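Local coordinates for protein mirolysin (Tannerella forsythia, PDB 6R7V) that probably cleaves proteins as a zinc metallopeptidase of the pappalysin family of metzincins, captured here as a zymogen kept latent by a cysteine switch, at residues T5-E13 with H211-D222; E102-P110 with A145-N153. The protein carries 1 engineered substitution. All blocks are in the same frame, centred on the assembly; numbering follows the deposited sequence. Where two conformers were deposited one is given.

Contact 1 (T5-E13 with H211-D222); sequences TCGSELNME and HWLDLRHIWGDD. With ZN (zinc ion), chain D; CA (calcium ion), chain B.
D221 and L10 meet at the middle of this contact. L10 N donates to D221 OD2 over 2.9 Å, almost straight at 176°, and the donor comes from above the carboxylate plane. The other oxygen, D221 OD1, uses its syn lone pair for H217 ND1 at 2.7 Å. This bond lies in the imidazole plane and fixes the ring rotation, so H217 NE2 faces the zinc ion. The propeptide residue C6 binds the zinc ion through SG, 2.2 Å away. H211 and H207 complete the site, which is the cysteine switch of the zymogen. S8 CB lies over one face of H211, 3.8 Å from the ring centroid. A water links D221 OD2, S8 O and H217 N. L10 CD1 sits over one face of the R216 guanidinium, 3.9 Å from R216 NE, and M12 CG lies 3.7 Å from R216 NH1. On either side of D221 in the chain, W219 O and the D222 carboxylate bind a calcium ion. The contact joins the end of helix 203-212 and the loop after it to the segment leading into helix 12-18. Helix 20-32 packs on L10, M12 and R216, while strand 165-167 touches S8 and H211.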
loop_
_atom_site.group_PDB
_atom_site.type_symbol
_atom_site.label_atom_id
_atom_site.label_comp_id
_atom_site.label_asym_id
_atom_site.label_seq_id
_atom_site.Cartn_x
_atom_site.Cartn_y
_atom_site.Cartn_z
ATOM N N THR A 5 -3.432 8.346 -9.436
ATOM C CA THR A 5 -3.255 9.434 -8.464
ATOM C C THR A 5 -3.032 8.798 -7.106
ATOM O O THR A 5 -3.639 7.770 -6.788
ATOM C CB THR A 5 -4.425 10.391 -8.452
ATOM O OG1 THR A 5 -5.592 9.615 -8.206
ATOM C CG2 THR A 5 -4.556 11.188 -9.744
ATOM N N CYS A 6 -2.145 9.377 -6.315
ATOM C CA CYS A 6 -1.775 8.833 -5.022
ATOM C C CYS A 6 -1.375 9.939 -4.092
ATOM O O CYS A 6 -0.657 10.850 -4.513
ATOM C CB CYS A 6 -0.651 7.817 -5.207
ATOM S SG CYS A 6 -0.014 7.109 -3.670
ATOM N N GLY A 7 -1.807 9.868 -2.841
ATOM C CA GLY A 7 -1.448 10.905 -1.885
ATOM C C GLY A 7 -0.202 10.588 -1.082
ATOM O O GLY A 7 0.049 11.261 -0.071
ATOM N N SER A 8 0.608 9.584 -1.503
ATOM C CA SER A 8 1.795 9.203 -0.751
ATOM C C SER A 8 3.097 9.394 -1.508
ATOM O O SER A 8 3.971 8.538 -1.476
ATOM C CB SER A 8 1.679 7.765 -0.279
ATOM O OG SER A 8 0.564 7.618 0.581
ATOM N N GLU A 9 3.267 10.562 -2.105
ATOM C CA GLU A 9 4.525 10.901 -2.747
ATOM C C GLU A 9 5.499 11.406 -1.687
ATOM O O GLU A 9 5.085 12.087 -0.748
ATOM C CB GLU A 9 4.302 11.970 -3.834
ATOM C CG GLU A 9 3.476 11.472 -5.019
ATOM C CD GLU A 9 3.088 12.456 -6.109
ATOM O OE1 GLU A 9 2.450 12.021 -7.095
ATOM O OE2 GLU A 9 3.412 13.660 -5.979
ATOM N N LEU A 10 6.799 11.136 -1.872
ATOM C CA LEU A 10 7.852 11.625 -0.993
ATOM C C LEU A 10 8.922 12.319 -1.813
ATOM O O LEU A 10 9.972 11.741 -2.113
ATOM C CB LEU A 10 8.482 10.514 -0.130
ATOM C CG LEU A 10 7.575 9.870 0.940
ATOM C CD1 LEU A 10 8.308 8.705 1.621
ATOM C CD2 LEU A 10 7.141 10.889 2.019
ATOM N N ASN A 11 8.637 13.562 -2.217
ATOM C CA ASN A 11 9.574 14.372 -2.980
ATOM C C ASN A 11 10.568 14.950 -2.001
ATOM O O ASN A 11 10.272 15.929 -1.318
ATOM C CB ASN A 11 8.824 15.439 -3.778
ATOM C CG ASN A 11 9.733 16.237 -4.668
ATOM O OD1 ASN A 11 10.885 16.506 -4.322
ATOM N ND2 ASN A 11 9.237 16.615 -5.842
ATOM N N MET A 12 11.713 14.287 -1.870
ATOM C CA MET A 12 12.685 14.623 -0.842
ATOM C C MET A 12 13.247 16.028 -0.977
ATOM O O MET A 12 13.418 16.663 0.061
ATOM C CB MET A 12 13.801 13.574 -0.760
ATOM C CG MET A 12 13.292 12.209 -0.316
ATOM S SD MET A 12 12.250 12.154 1.184
ATOM C CE MET A 12 13.342 12.786 2.391
ATOM N N GLU A 13 13.472 16.535 -2.216
ATOM C CA GLU A 13 13.909 17.920 -2.457
ATOM C C GLU A 13 12.882 18.897 -1.884
ATOM O O GLU A 13 13.259 19.872 -1.222
ATOM C CB GLU A 13 14.094 18.158 -3.978
ATOM C CG GLU A 13 14.469 19.584 -4.375
ATOM C CD GLU A 13 14.590 19.920 -5.855
ATOM O OE1 GLU A 13 14.290 21.082 -6.215
ATOM O OE2 GLU A 13 15.001 19.042 -6.650
ATOM N N HIS A 211 3.127 1.115 0.185
ATOM C CA HIS A 211 3.587 2.281 0.993
ATOM C C HIS A 211 3.464 2.045 2.506
ATOM O O HIS A 211 4.355 2.440 3.261
ATOM C CB HIS A 211 2.776 3.526 0.664
ATOM C CG HIS A 211 2.924 4.074 -0.733
ATOM N ND1 HIS A 211 4.157 4.428 -1.261
ATOM C CD2 HIS A 211 1.963 4.441 -1.606
ATOM C CE1 HIS A 211 3.903 4.992 -2.440
ATOM N NE2 HIS A 211 2.609 5.043 -2.675
ATOM N N TRP A 212 2.361 1.425 2.945
ATOM C CA TRP A 212 2.201 1.126 4.378
ATOM C C TRP A 212 3.321 0.174 4.875
ATOM O O TRP A 212 3.647 0.168 6.079
ATOM C CB TRP A 212 0.801 0.527 4.543
ATOM C CG TRP A 212 0.427 0.164 5.940
ATOM C CD1 TRP A 212 0.042 1.014 6.942
ATOM C CD2 TRP A 212 0.349 -1.152 6.467
ATOM N NE1 TRP A 212 -0.234 0.296 8.078
ATOM C CE2 TRP A 212 -0.011 -1.039 7.830
ATOM C CE3 TRP A 212 0.595 -2.420 5.932
ATOM C CZ2 TRP A 212 -0.187 -2.165 8.652
ATOM C CZ3 TRP A 212 0.433 -3.528 6.743
ATOM C CH2 TRP A 212 0.084 -3.394 8.098
ATOM N N LEU A 213 3.926 -0.606 3.932
ATOM C CA LEU A 213 5.040 -1.492 4.173
ATOM C C LEU A 213 6.379 -0.882 3.700
ATOM O O LEU A 213 7.359 -1.590 3.422
ATOM C CB LEU A 213 4.788 -2.873 3.562
ATOM C CG LEU A 213 3.627 -3.646 4.208
ATOM C CD1 LEU A 213 3.356 -4.921 3.461
ATOM C CD2 LEU A 213 3.890 -3.912 5.727
ATOM N N ASP A 214 6.436 0.447 3.694
ATOM C CA ASP A 214 7.659 1.250 3.557
ATOM C C ASP A 214 8.154 1.458 2.127
ATOM O O ASP A 214 9.242 2.046 1.942
ATOM C CB ASP A 214 8.820 0.663 4.420
ATOM C CG ASP A 214 9.623 1.705 5.142
ATOM O OD1 ASP A 214 9.111 2.804 5.324
ATOM O OD2 ASP A 214 10.789 1.412 5.505
ATOM N N LEU A 215 7.404 1.035 1.118
ATOM C CA LEU A 215 7.879 1.252 -0.249
ATOM C C LEU A 215 7.538 2.630 -0.752
ATOM O O LEU A 215 6.473 3.187 -0.410
ATOM C CB LEU A 215 7.275 0.223 -1.216
ATOM C CG LEU A 215 7.545 -1.241 -0.896
ATOM C CD1 LEU A 215 7.003 -2.121 -2.001
ATOM C CD2 LEU A 215 9.041 -1.514 -0.665
ATOM N N ARG A 216 8.392 3.125 -1.646
ATOM C CA ARG A 216 8.210 4.419 -2.301
ATOM C C ARG A 216 7.914 4.234 -3.767
ATOM O O ARG A 216 8.278 3.219 -4.387
ATOM C CB ARG A 216 9.497 5.231 -2.186
ATOM C CG ARG A 216 9.851 5.570 -0.764
ATOM C CD ARG A 216 10.958 6.574 -0.769
ATOM N NE ARG A 216 11.519 6.750 0.561
ATOM C CZ ARG A 216 12.422 7.675 0.854
ATOM N NH1 ARG A 216 12.818 8.542 -0.071
ATOM N NH2 ARG A 216 12.928 7.750 2.074
ATOM N N HIS A 217 7.392 5.293 -4.379
ATOM C CA HIS A 217 7.232 5.306 -5.831
ATOM C C HIS A 217 8.538 4.986 -6.514
ATOM O O HIS A 217 9.590 5.525 -6.144
ATOM C CB HIS A 217 6.735 6.658 -6.276
ATOM C CG HIS A 217 5.328 6.889 -5.858
ATOM N ND1 HIS A 217 4.872 8.146 -5.571
ATOM C CD2 HIS A 217 4.324 6.004 -5.667
ATOM C CE1 HIS A 217 3.599 8.007 -5.239
ATOM N NE2 HIS A 217 3.228 6.733 -5.241
ATOM N N ILE A 218 8.461 4.111 -7.523
ATOM C CA ILE A 218 9.660 3.549 -8.140
ATOM C C ILE A 218 10.545 4.627 -8.823
ATOM O O ILE A 218 11.762 4.470 -8.910
ATOM C CB ILE A 218 9.250 2.443 -9.127
ATOM C CG1 ILE A 218 10.461 1.666 -9.641
ATOM C CG2 ILE A 218 8.395 2.997 -10.294
ATOM C CD1 ILE A 218 10.083 0.331 -10.286
ATOM N N TRP A 219 9.929 5.709 -9.294
ATOM C CA TRP A 219 10.694 6.763 -9.975
ATOM C C TRP A 219 11.308 7.803 -9.014
ATOM O O TRP A 219 12.004 8.721 -9.483
ATOM C CB TRP A 219 9.841 7.465 -11.036
ATOM C CG TRP A 219 8.774 8.329 -10.470
ATOM C CD1 TRP A 219 8.839 9.668 -10.226
ATOM C CD2 TRP A 219 7.479 7.900 -10.030
ATOM N NE1 TRP A 219 7.665 10.095 -9.640
ATOM C CE2 TRP A 219 6.810 9.034 -9.523
ATOM C CE3 TRP A 219 6.794 6.676 -10.073
ATOM C CZ2 TRP A 219 5.505 8.975 -9.016
ATOM C CZ3 TRP A 219 5.508 6.613 -9.558
ATOM C CH2 TRP A 219 4.864 7.767 -9.062
ATOM N N GLY A 220 11.072 7.681 -7.713
ATOM C CA GLY A 220 11.736 8.565 -6.755
ATOM C C GLY A 220 11.100 9.903 -6.436
ATOM O O GLY A 220 11.715 10.703 -5.731
ATOM N N ASP A 221 9.868 10.144 -6.919
ATOM C CA ASP A 221 9.092 11.343 -6.628
ATOM C C ASP A 221 9.938 12.590 -6.841
ATOM O O ASP A 221 10.003 13.454 -5.972
ATOM C CB ASP A 221 8.578 11.276 -5.166
ATOM C CG ASP A 221 7.480 10.247 -4.983
ATOM O OD1 ASP A 221 6.535 10.259 -5.777
ATOM O OD2 ASP A 221 7.586 9.423 -4.039
ATOM N N ASP A 222 10.613 12.682 -7.997
ATOM C CA ASP A 222 11.562 13.759 -8.207
ATOM C C ASP A 222 11.285 14.566 -9.446
ATOM O O ASP A 222 12.192 15.227 -9.973
ATOM C CB ASP A 222 12.962 13.138 -8.291
ATOM C CG ASP A 222 13.085 11.996 -9.294
ATOM O OD1 ASP A 222 12.153 11.802 -10.105
ATOM O OD2 ASP A 222 14.090 11.289 -9.255
HETATM ZN ZN ZN D . 1.673 5.824 -4.311
HETATM CA CA CA B . 13.345 9.846 -10.955
HETATM O O HOH W 1 6.368 7.364 -2.633
HETATM O O HOH W 2 6.301 13.668 -6.445
HETATM O O HOH W 3 11.539 9.405 -2.572
HETATM O O HOH W 4 12.804 12.487 -4.041
HETATM O O HOH W 5 15.183 8.647 -10.037
#

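Contact 2 (E102-P110 with A145-N153); sequences EFKLARRDP and AWNTRRYLN
P110 and W146 form the apolar centre, with A106 and Y151 beside them. The contact lies where the chain leaves strand 101-105 and enters strand 152-157, both of which run parallel to strand 45-55 in the mixed sheet. The segment 102-110 leaves the first strand, and the segment 145-153 leads into the second.

The pyrrolidine of P110 covers one face of the W146 indole. Its CD sits over the middle of the ring system, 3.8 Å from the centroid of the six-membered ring. D109 CB adds a second CH-pi contact over the same ring, 4.0 Å from that centroid. A106 CB comes to the edge of Y151, 3.6 Å from CE1. P110 CG reaches Y151 CE2. Within the segment 145-153, W146 CE3 lies over one face of the Y151 ring, offset toward the rim. Nearer the sheet, L152 CD2 touches the ring edge of F103 at CE2 over 4.1 Å. F78 also meets F103, edge to face.

The polar groups lie around this core. N153 pairs with the backbone of W146 at both ends of its amide. Its OD1 accepts from W146 N, and its ND2 donates to W146 O in the carbonyl plane. N153 OD1 also accepts from H52. N147 makes an Asx turn, with OD1 taking R149 N at 3.0 Å. N147 O in turn accepts from both R150 N and Y151 N. The R108 side chain is hydrogen-bonded to the carbonyls of N309 and P310, and it touches helix 304-307. Its own carbonyl oxygen is the one that meets Y151. Y151 OH donates to R108 O over 2.7 Å, with the donor tilted 32° from the carbonyl plane.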
loop_
_atom_site.group_PDB
_atom_site.type_symbol
_atom_site.label_atom_id
_atom_site.label_comp_id
_atom_site.label_asym_id
_atom_site.label_seq_id
_atom_site.Cartn_x
_atom_site.Cartn_y
_atom_site.Cartn_z
ATOM N N GLU A 102 0.562 -12.707 4.084
ATOM C CA GLU A 102 -0.860 -13.049 3.967
ATOM C C GLU A 102 -1.735 -12.018 4.627
ATOM O O GLU A 102 -1.350 -11.476 5.661
ATOM C CB GLU A 102 -1.158 -14.370 4.713
ATOM C CG GLU A 102 -0.747 -15.655 4.068
ATOM C CD GLU A 102 -0.935 -16.847 4.994
ATOM O OE1 GLU A 102 -1.491 -16.708 6.107
ATOM O OE2 GLU A 102 -0.435 -17.917 4.624
ATOM N N PHE A 103 -2.965 -11.880 4.140
ATOM C CA PHE A 103 -3.950 -10.938 4.660
ATOM C C PHE A 103 -5.204 -11.692 4.966
ATOM O O PHE A 103 -5.626 -12.533 4.171
ATOM C CB PHE A 103 -4.249 -9.838 3.634
ATOM C CG PHE A 103 -3.050 -9.001 3.269
ATOM C CD1 PHE A 103 -2.133 -9.443 2.316
ATOM C CD2 PHE A 103 -2.811 -7.785 3.905
ATOM C CE1 PHE A 103 -1.019 -8.671 1.983
ATOM C CE2 PHE A 103 -1.671 -7.031 3.600
ATOM C CZ PHE A 103 -0.782 -7.479 2.630
ATOM N N LYS A 104 -5.788 -11.444 6.144
ATOM C CA LYS A 104 -7.056 -12.092 6.476
ATOM C C LYS A 104 -7.941 -11.101 7.159
ATOM O O LYS A 104 -7.490 -10.387 8.062
ATOM C CB LYS A 104 -6.880 -13.319 7.395
ATOM C CG LYS A 104 -6.179 -14.517 6.787
ATOM C CD LYS A 104 -6.113 -15.671 7.807
ATOM C CE LYS A 104 -5.084 -16.673 7.376
ATOM N NZ LYS A 104 -5.050 -17.858 8.265
ATOM N N LEU A 105 -9.237 -11.112 6.817
ATOM C CA LEU A 105 -10.144 -10.241 7.530
ATOM C C LEU A 105 -10.244 -10.679 8.991
ATOM O O LEU A 105 -10.331 -11.879 9.285
ATOM C CB LEU A 105 -11.532 -10.295 6.895
ATOM C CG LEU A 105 -11.651 -9.635 5.506
ATOM C CD1 LEU A 105 -13.043 -9.931 4.897
ATOM C CD2 LEU A 105 -11.498 -8.101 5.620
ATOM N N ALA A 106 -10.226 -9.708 9.899
ATOM C CA ALA A 106 -10.346 -9.977 11.324
ATOM C C ALA A 106 -11.639 -10.695 11.655
ATOM O O ALA A 106 -12.662 -10.470 11.021
ATOM C CB ALA A 106 -10.300 -8.659 12.091
ATOM N N ARG A 107 -11.591 -11.556 12.676
ATOM C CA ARG A 107 -12.752 -12.282 13.156
ATOM C C ARG A 107 -13.057 -11.913 14.601
ATOM O O ARG A 107 -14.092 -12.305 15.143
ATOM C CB ARG A 107 -12.591 -13.802 12.990
ATOM C CG ARG A 107 -12.456 -14.224 11.522
ATOM C CD ARG A 107 -13.690 -13.970 10.657
ATOM N NE ARG A 107 -14.938 -14.464 11.253
ATOM C CZ ARG A 107 -15.396 -15.709 11.147
ATOM N NH1 ARG A 107 -14.717 -16.619 10.459
ATOM N NH2 ARG A 107 -16.539 -16.051 11.728
ATOM N N ARG A 108 -12.158 -11.137 15.214
ATOM C CA ARG A 108 -12.351 -10.641 16.594
ATOM C C ARG A 108 -12.077 -9.155 16.601
ATOM O O ARG A 108 -11.035 -8.740 16.074
ATOM C CB ARG A 108 -11.414 -11.362 17.575
ATOM C CG ARG A 108 -11.743 -12.838 17.700
ATOM C CD ARG A 108 -10.678 -13.570 18.435
ATOM N NE ARG A 108 -10.791 -15.011 18.223
ATOM C CZ ARG A 108 -10.130 -15.916 18.934
ATOM N NH1 ARG A 108 -9.288 -15.536 19.887
ATOM N NH2 ARG A 108 -10.297 -17.208 18.691
ATOM N N ASP A 109 -13.024 -8.354 17.138
ATOM C CA ASP A 109 -12.856 -6.903 17.128
ATOM C C ASP A 109 -12.023 -6.489 18.360
ATOM O O ASP A 109 -11.681 -7.354 19.169
ATOM C CB ASP A 109 -14.220 -6.173 17.034
ATOM C CG ASP A 109 -15.078 -6.128 18.283
ATOM O OD1 ASP A 109 -14.584 -6.520 19.375
ATOM O OD2 ASP A 109 -16.271 -5.733 18.170
ATOM N N PRO A 110 -11.696 -5.201 18.553
ATOM C CA PRO A 110 -10.840 -4.826 19.685
ATOM C C PRO A 110 -11.454 -5.072 21.057
ATOM O O PRO A 110 -10.738 -5.013 22.046
ATOM C CB PRO A 110 -10.623 -3.329 19.462
ATOM C CG PRO A 110 -10.717 -3.184 17.949
ATOM C CD PRO A 110 -11.881 -4.055 17.633
ATOM N N ALA A 145 -10.016 4.189 13.791
ATOM C CA ALA A 145 -9.264 2.977 13.550
ATOM C C ALA A 145 -9.426 1.985 14.693
ATOM O O ALA A 145 -9.666 2.371 15.847
ATOM C CB ALA A 145 -7.789 3.341 13.414
ATOM N N TRP A 146 -9.282 0.704 14.360
ATOM C CA TRP A 146 -9.143 -0.375 15.310
ATOM C C TRP A 146 -7.675 -0.477 15.638
ATOM O O TRP A 146 -6.850 -0.449 14.705
ATOM C CB TRP A 146 -9.601 -1.694 14.698
ATOM C CG TRP A 146 -11.084 -1.847 14.519
ATOM C CD1 TRP A 146 -12.063 -0.891 14.646
ATOM C CD2 TRP A 146 -11.751 -3.062 14.187
ATOM N NE1 TRP A 146 -13.311 -1.477 14.503
ATOM C CE2 TRP A 146 -13.139 -2.790 14.148
ATOM C CE3 TRP A 146 -11.323 -4.390 14.030
ATOM C CZ2 TRP A 146 -14.083 -3.789 13.904
ATOM C CZ3 TRP A 146 -12.247 -5.350 13.688
ATOM C CH2 TRP A 146 -13.614 -5.057 13.665
ATOM N N ASN A 147 -7.355 -0.650 16.932
ATOM C CA ASN A 147 -5.983 -0.787 17.444
ATOM C C ASN A 147 -4.943 -1.022 16.285
ATOM O O ASN A 147 -4.760 -2.157 15.825
ATOM C CB ASN A 147 -5.921 -1.931 18.441
ATOM C CG ASN A 147 -4.569 -2.038 19.119
ATOM O OD1 ASN A 147 -3.575 -1.398 18.726
ATOM N ND2 ASN A 147 -4.494 -2.921 20.102
ATOM N N THR A 148 -4.216 0.045 15.871
ATOM C CA THR A 148 -3.315 -0.040 14.716
ATOM C C THR A 148 -2.060 -0.882 14.974
ATOM O O THR A 148 -1.319 -1.163 14.020
ATOM C CB THR A 148 -2.948 1.348 14.198
ATOM O OG1 THR A 148 -2.314 2.071 15.252
ATOM C CG2 THR A 148 -4.158 2.107 13.707
ATOM N N ARG A 149 -1.846 -1.309 16.236
ATOM C CA ARG A 149 -0.716 -2.198 16.538
ATOM C C ARG A 149 -1.072 -3.615 16.130
ATOM O O ARG A 149 -0.190 -4.448 15.965
ATOM C CB ARG A 149 -0.409 -2.191 18.041
ATOM C CG ARG A 149 -0.158 -0.811 18.622
ATOM C CD ARG A 149 0.108 -0.853 20.124
ATOM N NE ARG A 149 1.312 -1.610 20.494
ATOM C CZ ARG A 149 2.554 -1.202 20.261
ATOM N NH1 ARG A 149 2.777 -0.072 19.597
ATOM N NH2 ARG A 149 3.588 -1.932 20.668
ATOM N N ARG A 150 -2.378 -3.916 16.016
ATOM C CA ARG A 150 -2.846 -5.267 15.761
ATOM C C ARG A 150 -3.561 -5.461 14.437
ATOM O O ARG A 150 -3.613 -6.599 13.968
ATOM C CB ARG A 150 -3.783 -5.692 16.885
ATOM C CG ARG A 150 -3.003 -5.828 18.200
ATOM C CD ARG A 150 -3.858 -6.238 19.359
ATOM N NE ARG A 150 -3.282 -5.675 20.579
ATOM C CZ ARG A 150 -3.775 -5.847 21.798
ATOM N NH1 ARG A 150 -4.852 -6.599 21.985
ATOM N NH2 ARG A 150 -3.193 -5.272 22.840
ATOM N N TYR A 151 -4.153 -4.416 13.880
ATOM C CA TYR A 151 -4.903 -4.538 12.632
ATOM C C TYR A 151 -4.402 -3.577 11.607
ATOM O O TYR A 151 -4.056 -2.434 11.920
ATOM C CB TYR A 151 -6.404 -4.170 12.856
ATOM C CG TYR A 151 -7.100 -4.951 13.950
ATOM C CD1 TYR A 151 -7.852 -6.089 13.654
ATOM C CD2 TYR A 151 -7.113 -4.488 15.269
ATOM C CE1 TYR A 151 -8.553 -6.770 14.648
ATOM C CE2 TYR A 151 -7.854 -5.131 16.258
ATOM C CZ TYR A 151 -8.563 -6.279 15.945
ATOM O OH TYR A 151 -9.244 -6.933 16.936
ATOM N N LEU A 152 -4.426 -4.021 10.346
ATOM C CA LEU A 152 -4.302 -3.100 9.217
ATOM C C LEU A 152 -5.698 -2.582 8.944
ATOM O O LEU A 152 -6.609 -3.349 8.622
ATOM C CB LEU A 152 -3.712 -3.753 7.959
ATOM C CG LEU A 152 -3.971 -3.039 6.597
ATOM C CD1 LEU A 152 -3.311 -1.642 6.530
ATOM C CD2 LEU A 152 -3.445 -3.853 5.425
ATOM N N ASN A 153 -5.854 -1.260 9.061
ATOM C CA ASN A 153 -7.108 -0.567 8.791
ATOM C C ASN A 153 -7.128 -0.053 7.361
ATOM O O ASN A 153 -6.220 0.698 6.967
ATOM C CB ASN A 153 -7.274 0.618 9.729
ATOM C CG ASN A 153 -7.522 0.243 11.153
ATOM O OD1 ASN A 153 -8.661 0.263 11.644
ATOM N ND2 ASN A 153 -6.474 -0.119 11.858
#

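Contact 2 falls between the two segments of contact 1 along the chain. The order is 5-13, 102-110, 145-153, 211-222. Their centres are about 25 Å apart, on opposite sides of the centre of the chain. Contact 2 joins loops at the ends of strands 101-105 and 152-157, which share strand 45-55 in the mixed sheet. Contact 1 lies at the metal sites, where the N-terminal segment meets the end of helix 203-212. The two touch where W212, at the end of that helix, packs on L152 of strand 152-157, with W212 CE2 and L152 CD1 3.6 Å apart. Contact 1 thus holds the latency site, while contact 2 packs connecting segments beside the sheet.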